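Local coordinates for protein PaiA Acetyltransferase (Thermoplasma acidophilum, PDB 3K9U) that transfers the acetyl group of acetyl-CoA to polyamines such as spermidine, protecting the cell against their toxicity, at residues A[20-25]-A[93-98]; A[64-69]-A[76-81]. One frame throughout, in Å; residues are numbered along the deposited sequence.

Contact 1: residues A[20-25]-A[93-98]; sequences ARESWK and YLKPEY. With ACO (acetyl coenzyme *a), chain G.
The hydroxyl of S23 gives its hydrogen to the carbonyl of L94, S23 OG to L94 O at 2.7 Å, reaching that oxygen from above the carbonyl plane, 36° out of it. With OG turned anti to the backbone N (chi1 -163°), the hydroxyl stands out from helix 13-27 against the end of strand 86-94, and also lies at the edge of the Y93 ring, in its plane, 3.5 Å from Y93 CD1. The backbone of the same leucine serves the cofactor: L94 N donates to O9P of the acetyl-CoA pantetheine arm at 3.0 Å. W24 brings its pyrrole side over one face of the Y93 ring, its CD1 offset toward the rim; the planes are 35° apart, and W24 NE1 lies 3.3 Å from Y93 CZ. Y93 OH is hydrogen-bonded to Y28 OH, and W24 is stacked on W40. Were Y93 cut back to an alanine, the W24 indole would probably lose the surface it leans on, the Y28 hydroxyl its tyrosine partner, and a gap would open beside pantetheine atom C6P. Farther along, P96 CG packs 3.7 Å from E22 O, while K95 runs alongside E22 and bends at its end to form a salt bridge, weak as a hydrogen bond, with E97, K95 NZ to E97 OE2 at 3.0 Å. E22 adds a second negative charge nearby, which may be eased by that lysine. Helix 13-27 thus backs the strand end whose main chain grips pantetheine, the cofactor-binding arrangement of the GNAT fold.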
loop_
_atom_site.group_PDB
_atom_site.type_symbol
_atom_site.label_atom_id
_atom_site.label_comp_id
_atom_site.label_asym_id
_atom_site.label_seq_id
_atom_site.Cartn_x
_atom_site.Cartn_y
_atom_site.Cartn_z
ATOM N N ALA A 20 -13.865 4.210 3.848
ATOM C CA ALA A 20 -14.119 3.217 4.884
ATOM C C ALA A 20 -14.254 1.853 4.258
ATOM O O ALA A 20 -13.581 0.887 4.669
ATOM C CB ALA A 20 -15.387 3.546 5.627
ATOM N N ARG A 21 -15.116 1.766 3.250
ATOM C CA ARG A 21 -15.377 0.476 2.652
ATOM C C ARG A 21 -14.055 -0.140 2.179
ATOM O O ARG A 21 -13.781 -1.303 2.474
ATOM C CB ARG A 21 -16.362 0.565 1.481
ATOM C CG ARG A 21 -16.676 -0.824 0.885
ATOM C CD ARG A 21 -17.337 -0.760 -0.508
ATOM N NE ARG A 21 -18.437 0.191 -0.517
ATOM C CZ ARG A 21 -19.620 -0.033 0.032
ATOM N NH1 ARG A 21 -19.889 -1.200 0.608
ATOM N NH2 ARG A 21 -20.550 0.912 -0.024
ATOM N N GLU A 22 -13.262 0.644 1.441
ATOM C CA GLU A 22 -12.039 0.123 0.816
ATOM C C GLU A 22 -11.007 -0.197 1.875
ATOM O O GLU A 22 -10.295 -1.176 1.785
ATOM C CB GLU A 22 -11.434 1.127 -0.184
ATOM C CG GLU A 22 -12.203 1.229 -1.489
ATOM C CD GLU A 22 -11.491 2.126 -2.506
ATOM O OE1 GLU A 22 -12.101 3.146 -2.898
ATOM O OE2 GLU A 22 -10.319 1.821 -2.889
ATOM N N SER A 23 -10.940 0.635 2.900
ATOM C CA SER A 23 -9.945 0.409 3.942
ATOM C C SER A 23 -10.275 -0.855 4.755
ATOM O O SER A 23 -9.392 -1.657 5.049
ATOM C CB SER A 23 -9.819 1.635 4.827
ATOM O OG SER A 23 -8.618 1.594 5.566
ATOM N N TRP A 24 -11.542 -1.056 5.070
ATOM C CA TRP A 24 -11.927 -2.209 5.887
ATOM C C TRP A 24 -11.684 -3.499 5.101
ATOM O O TRP A 24 -11.171 -4.463 5.650
ATOM C CB TRP A 24 -13.411 -2.125 6.336
ATOM C CG TRP A 24 -13.593 -1.687 7.740
ATOM C CD1 TRP A 24 -13.393 -0.429 8.240
ATOM C CD2 TRP A 24 -13.983 -2.505 8.853
ATOM N NE1 TRP A 24 -13.630 -0.419 9.605
ATOM C CE2 TRP A 24 -13.990 -1.681 10.001
ATOM C CE3 TRP A 24 -14.312 -3.862 8.993
ATOM C CZ2 TRP A 24 -14.339 -2.170 11.278
ATOM C CZ3 TRP A 24 -14.648 -4.357 10.268
ATOM C CH2 TRP A 24 -14.662 -3.513 11.388
ATOM N N LYS A 25 -12.034 -3.517 3.814
ATOM C CA LYS A 25 -11.887 -4.759 3.023
ATOM C C LYS A 25 -10.414 -5.148 2.890
ATOM O O LYS A 25 -10.052 -6.347 2.885
ATOM C CB LYS A 25 -12.517 -4.636 1.632
ATOM C CG LYS A 25 -14.046 -4.631 1.616
ATOM C CD LYS A 25 -14.515 -4.526 0.180
ATOM C CE LYS A 25 -15.991 -4.742 0.021
ATOM N NZ LYS A 25 -16.444 -4.313 -1.348
ATOM N N TYR A 93 -8.590 5.423 9.378
ATOM C CA TYR A 93 -8.576 4.613 8.172
ATOM C C TYR A 93 -8.215 5.471 6.962
ATOM O O TYR A 93 -8.773 6.545 6.791
ATOM C CB TYR A 93 -9.956 3.954 7.951
ATOM C CG TYR A 93 -10.299 2.906 8.977
ATOM C CD1 TYR A 93 -9.817 1.608 8.857
ATOM C CD2 TYR A 93 -11.070 3.216 10.091
ATOM C CE1 TYR A 93 -10.098 0.650 9.800
ATOM C CE2 TYR A 93 -11.362 2.257 11.047
ATOM C CZ TYR A 93 -10.886 0.977 10.889
ATOM O OH TYR A 93 -11.168 0.016 11.827
ATOM N N LEU A 94 -7.289 4.973 6.139
ATOM C CA LEU A 94 -6.949 5.552 4.850
ATOM C C LEU A 94 -7.295 4.561 3.742
ATOM O O LEU A 94 -7.292 3.335 3.979
ATOM C CB LEU A 94 -5.453 5.785 4.749
ATOM C CG LEU A 94 -4.796 6.563 5.881
ATOM C CD1 LEU A 94 -3.243 6.718 5.647
ATOM C CD2 LEU A 94 -5.499 7.912 6.041
ATOM N N LYS A 95 -7.503 5.089 2.529
ATOM C CA LYS A 95 -7.475 4.280 1.318
ATOM C C LYS A 95 -6.154 3.545 1.257
ATOM O O LYS A 95 -5.102 4.154 1.469
ATOM C CB LYS A 95 -7.591 5.128 0.053
ATOM C CG LYS A 95 -8.984 5.525 -0.356
ATOM C CD LYS A 95 -8.998 6.150 -1.814
ATOM C CE LYS A 95 -9.140 5.128 -3.013
ATOM N NZ LYS A 95 -7.876 4.858 -3.837
ATOM N N PRO A 96 -6.188 2.241 0.924
ATOM C CA PRO A 96 -4.958 1.424 0.968
ATOM C C PRO A 96 -3.804 1.977 0.168
ATOM O O PRO A 96 -2.642 1.899 0.602
ATOM C CB PRO A 96 -5.405 0.080 0.407
ATOM C CG PRO A 96 -6.901 0.043 0.758
ATOM C CD PRO A 96 -7.395 1.436 0.646
ATOM N N GLU A 97 -4.100 2.555 -0.984
ATOM C CA GLU A 97 -3.035 3.027 -1.869
ATOM C C GLU A 97 -2.422 4.357 -1.390
ATOM O O GLU A 97 -1.441 4.795 -1.967
ATOM C CB GLU A 97 -3.460 3.049 -3.372
ATOM C CG GLU A 97 -4.873 3.499 -3.666
ATOM C CD GLU A 97 -5.909 2.351 -3.548
ATOM O OE1 GLU A 97 -5.896 1.433 -4.425
ATOM O OE2 GLU A 97 -6.728 2.367 -2.595
ATOM N N TYR A 98 -3.006 4.959 -0.345
ATOM C CA TYR A 98 -2.498 6.168 0.291
ATOM C C TYR A 98 -1.813 5.880 1.629
ATOM O O TYR A 98 -1.401 6.817 2.281
ATOM C CB TYR A 98 -3.631 7.190 0.511
ATOM C CG TYR A 98 -4.017 7.864 -0.782
ATOM C CD1 TYR A 98 -3.384 9.041 -1.179
ATOM C CD2 TYR A 98 -4.943 7.292 -1.655
ATOM C CE1 TYR A 98 -3.694 9.663 -2.402
ATOM C CE2 TYR A 98 -5.251 7.915 -2.897
ATOM C CZ TYR A 98 -4.621 9.100 -3.236
ATOM O OH TYR A 98 -4.880 9.749 -4.403
HETATM N N1A ACO G . 1.767 -2.177 4.768
HETATM C C2A ACO G . 2.332 -2.556 5.940
HETATM N N3A ACO G . 2.537 -1.697 6.955
HETATM C C4A ACO G . 2.153 -0.410 6.876
HETATM C C5A ACO G . 1.535 0.029 5.627
HETATM C C6A ACO G . 1.341 -0.949 4.545
HETATM N N6A ACO G . 0.782 -0.609 3.357
HETATM N N7A ACO G . 1.256 1.312 5.775
HETATM C C8A ACO G . 1.670 1.672 7.001
HETATM N N9A ACO G . 2.189 0.642 7.685
HETATM C C1B ACO G . 2.756 0.754 9.067
HETATM C C2B ACO G . 4.202 0.273 9.204
HETATM O O2B ACO G . 4.496 -0.155 10.560
HETATM C C3B ACO G . 5.025 1.485 8.881
HETATM O O3B ACO G . 6.336 1.411 9.473
HETATM P P3B ACO G . 7.539 0.834 8.529
HETATM O O7A ACO G . 7.848 1.994 7.672
HETATM O O8A ACO G . 6.914 -0.349 7.800
HETATM O O9A ACO G . 8.559 0.468 9.594
HETATM C C4B ACO G . 4.159 2.641 9.345
HETATM O O4B ACO G . 2.824 2.129 9.457
HETATM C C5B ACO G . 4.164 3.823 8.400
HETATM O O5B ACO G . 3.717 5.022 9.050
HETATM P P1A ACO G . 2.729 6.055 8.306
HETATM O O1A ACO G . 3.180 6.273 6.869
HETATM O O2A ACO G . 2.516 7.262 9.181
HETATM O O3A ACO G . 1.381 5.148 8.311
HETATM P P2A ACO G . 0.064 5.509 7.428
HETATM O O4A ACO G . -0.117 4.362 6.462
HETATM O O5A ACO G . 0.116 6.952 6.940
HETATM O O6A ACO G . -1.093 5.435 8.514
HETATM C CBP ACO G . -2.592 3.704 9.187
HETATM C CCP ACO G . -1.221 4.323 9.394
HETATM C CDP ACO G . -2.786 2.565 10.169
HETATM C CEP ACO G . -3.618 4.792 9.491
HETATM C CAP ACO G . -2.760 3.221 7.728
HETATM O OAP ACO G . -1.721 2.312 7.343
HETATM C C9P ACO G . -4.088 2.569 7.459
HETATM O O9P ACO G . -5.064 3.264 7.239
HETATM N N8P ACO G . -4.120 1.259 7.508
HETATM C C7P ACO G . -5.319 0.467 7.355
HETATM C C6P ACO G . -6.403 0.736 8.388
HETATM C C5P ACO G . -5.981 0.525 9.827
HETATM O O5P ACO G . -5.314 -0.436 10.182
HETATM N N4P ACO G . -6.428 1.430 10.702
HETATM C C3P ACO G . -6.213 1.290 12.141
HETATM C C2P ACO G . -7.391 0.560 12.770
HETATM S S1P ACO G . -7.341 0.597 14.537
HETATM C C ACO G . -8.314 1.919 14.948
HETATM O O ACO G . -8.930 2.490 14.056
HETATM C CH3 ACO G . -8.453 2.369 16.390
#

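Contact 2: residues A[64-69]-A[76-81]; sequences LFLGAF and GFIELK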
loop_
_atom_site.group_PDB
_atom_site.type_symbol
_atom_site.label_atom_id
_atom_site.label_comp_id
_atom_site.label_asym_id
_atom_site.label_seq_id
_atom_site.Cartn_x
_atom_site.Cartn_y
_atom_site.Cartn_z
ATOM N N LEU A 64 -13.620 15.046 17.748
ATOM C CA LEU A 64 -12.772 15.405 16.625
ATOM C C LEU A 64 -13.005 14.403 15.529
ATOM O O LEU A 64 -12.756 13.205 15.723
ATOM C CB LEU A 64 -11.301 15.356 17.005
ATOM C CG LEU A 64 -10.725 16.338 18.026
ATOM C CD1 LEU A 64 -11.550 16.382 19.295
ATOM C CD2 LEU A 64 -9.266 15.928 18.348
ATOM N N PHE A 65 -13.430 14.891 14.366
ATOM C CA PHE A 65 -13.739 14.025 13.236
ATOM C C PHE A 65 -13.179 14.734 12.004
ATOM O O PHE A 65 -13.791 15.661 11.452
ATOM C CB PHE A 65 -15.260 13.791 13.195
ATOM C CG PHE A 65 -15.721 12.562 12.418
ATOM C CD1 PHE A 65 -14.882 11.501 12.120
ATOM C CD2 PHE A 65 -17.052 12.459 12.056
ATOM C CE1 PHE A 65 -15.363 10.391 11.423
ATOM C CE2 PHE A 65 -17.548 11.350 11.379
ATOM C CZ PHE A 65 -16.709 10.318 11.051
ATOM N N LEU A 66 -11.980 14.298 11.605
ATOM C CA LEU A 66 -11.192 14.988 10.580
ATOM C C LEU A 66 -10.968 14.098 9.372
ATOM O O LEU A 66 -10.869 12.889 9.505
ATOM C CB LEU A 66 -9.827 15.389 11.144
ATOM C CG LEU A 66 -9.737 16.025 12.524
ATOM C CD1 LEU A 66 -8.301 16.177 12.976
ATOM C CD2 LEU A 66 -10.424 17.387 12.532
ATOM N N GLY A 67 -10.871 14.726 8.201
ATOM C CA GLY A 67 -10.541 14.071 6.947
ATOM C C GLY A 67 -9.179 14.509 6.426
ATOM O O GLY A 67 -8.738 15.649 6.673
ATOM N N ALA A 68 -8.499 13.579 5.741
ATOM C CA ALA A 68 -7.298 13.881 4.989
ATOM C C ALA A 68 -7.672 14.005 3.514
ATOM O O ALA A 68 -8.219 13.069 2.917
ATOM C CB ALA A 68 -6.216 12.775 5.207
ATOM N N PHE A 69 -7.372 15.152 2.926
ATOM C CA PHE A 69 -7.671 15.392 1.530
ATOM C C PHE A 69 -6.371 15.487 0.716
ATOM O O PHE A 69 -5.511 16.334 0.983
ATOM C CB PHE A 69 -8.499 16.669 1.390
ATOM C CG PHE A 69 -9.865 16.590 2.062
ATOM C CD1 PHE A 69 -9.993 16.709 3.445
ATOM C CD2 PHE A 69 -11.016 16.402 1.313
ATOM C CE1 PHE A 69 -11.252 16.657 4.058
ATOM C CE2 PHE A 69 -12.283 16.350 1.925
ATOM C CZ PHE A 69 -12.398 16.470 3.289
ATOM N N GLY A 76 -8.940 9.621 3.654
ATOM C CA GLY A 76 -8.760 9.043 4.990
ATOM C C GLY A 76 -9.454 9.897 6.028
ATOM O O GLY A 76 -9.865 11.034 5.731
ATOM N N PHE A 77 -9.604 9.371 7.236
ATOM C CA PHE A 77 -10.206 10.151 8.310
ATOM C C PHE A 77 -9.822 9.633 9.673
ATOM O O PHE A 77 -9.336 8.545 9.784
ATOM C CB PHE A 77 -11.732 10.114 8.184
ATOM C CG PHE A 77 -12.312 8.716 8.263
ATOM C CD1 PHE A 77 -12.428 7.922 7.116
ATOM C CD2 PHE A 77 -12.703 8.181 9.465
ATOM C CE1 PHE A 77 -12.949 6.624 7.182
ATOM C CE2 PHE A 77 -13.223 6.886 9.535
ATOM C CZ PHE A 77 -13.349 6.109 8.382
ATOM N N ILE A 78 -10.097 10.416 10.708
ATOM C CA ILE A 78 -9.809 10.029 12.066
ATOM C C ILE A 78 -10.949 10.503 12.951
ATOM O O ILE A 78 -11.529 11.555 12.697
ATOM C CB ILE A 78 -8.453 10.612 12.538
ATOM C CG1 ILE A 78 -7.987 9.904 13.814
ATOM C CG2 ILE A 78 -8.549 12.135 12.714
ATOM C CD1 ILE A 78 -6.610 10.388 14.394
ATOM N N GLU A 79 -11.296 9.703 13.959
ATOM C CA GLU A 79 -12.330 10.048 14.921
ATOM C C GLU A 79 -11.789 9.845 16.331
ATOM O O GLU A 79 -11.292 8.780 16.650
ATOM C CB GLU A 79 -13.597 9.190 14.720
ATOM C CG GLU A 79 -14.796 9.613 15.668
ATOM C CD GLU A 79 -16.092 8.806 15.468
ATOM O OE1 GLU A 79 -16.078 7.550 15.595
ATOM O OE2 GLU A 79 -17.143 9.437 15.186
ATOM N N LEU A 80 -11.892 10.868 17.167
ATOM C CA LEU A 80 -11.584 10.732 18.594
ATOM C C LEU A 80 -12.635 11.369 19.485
ATOM O O LEU A 80 -13.167 12.408 19.134
ATOM C CB LEU A 80 -10.244 11.378 18.934
ATOM C CG LEU A 80 -9.064 11.089 18.033
ATOM C CD1 LEU A 80 -8.965 12.186 17.009
ATOM C CD2 LEU A 80 -7.814 11.016 18.906
ATOM N N LYS A 81 -12.909 10.751 20.632
ATOM C CA LYS A 81 -13.801 11.303 21.652
ATOM C C LYS A 81 -13.023 11.668 22.914
ATOM O O LYS A 81 -12.163 10.903 23.393
ATOM C CB LYS A 81 -14.898 10.310 22.052
ATOM C CG LYS A 81 -16.337 10.632 21.539
ATOM C CD LYS A 81 -16.799 9.698 20.379
ATOM C CE LYS A 81 -18.087 10.180 19.690
ATOM N NZ LYS A 81 -19.027 9.063 19.260
#
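The ring of F65 has the carboxylate of E79 on one face, OE2 4.1 Å above the plane and over its centre, while I78 O lies at the ring's edge, in plane, 3.4 Å from F65 CD1. F77 also comes to that edge, its CD2 4.0 Å from F65 CE1, the two phenylalanines running alongside each other in the same direction. This is one face of an antiparallel beta hairpin, strands 63-70 and 73-83, within the central sheet of the GNAT fold. CG of F65 is anti to the backbone N (chi1 -159°), which swings the ring across to the neighbouring strand, with CD1 against E79 CB. The carboxylate is tilted 32° from the ring plane and is held by a salt bridge from E79 OE1 to R91 NE on strand 86-94, which probably steadies its charge in this buried setting. L64, L66, I78 and L80 share the other, aliphatic face, from which I78 reaches L107 of helix 103-118 and L80 reaches A111 and M115 of the same helix. L66 and I78 run alongside each other, and L80 CD1 reaches L64 CB at 3.9 Å. Paired backbone hydrogen bonds join L64 with L80 and L66 with I78, and segments 64-69 and 76-81 run at 162° to one another. Between these pairs, the CA-H of F65 points at the carbonyl of I78, with F65 CA 3.4 Å from I78 O.

How the contacts relate
Along the chain, both strands of contact 2 fall between the two segments of contact 1: helix 13-27 comes first, then the hairpin strands 63-70 and 73-83, and then strand 86-94, which carries the start of 93-98. Strands 73-83 and 86-94 follow each other in sequence and are neighbours in the same mixed sheet, so the two contacts, with centres about 14 Å apart, meet directly. F77 N lies 3.0 Å from Y93 O, a probable hydrogen bond, and L94 CD2 packs 3.6 Å from G76 CA. The hairpin of contact 2 therefore continues through the sheet into the strand end that binds acetyl-CoA in contact 1.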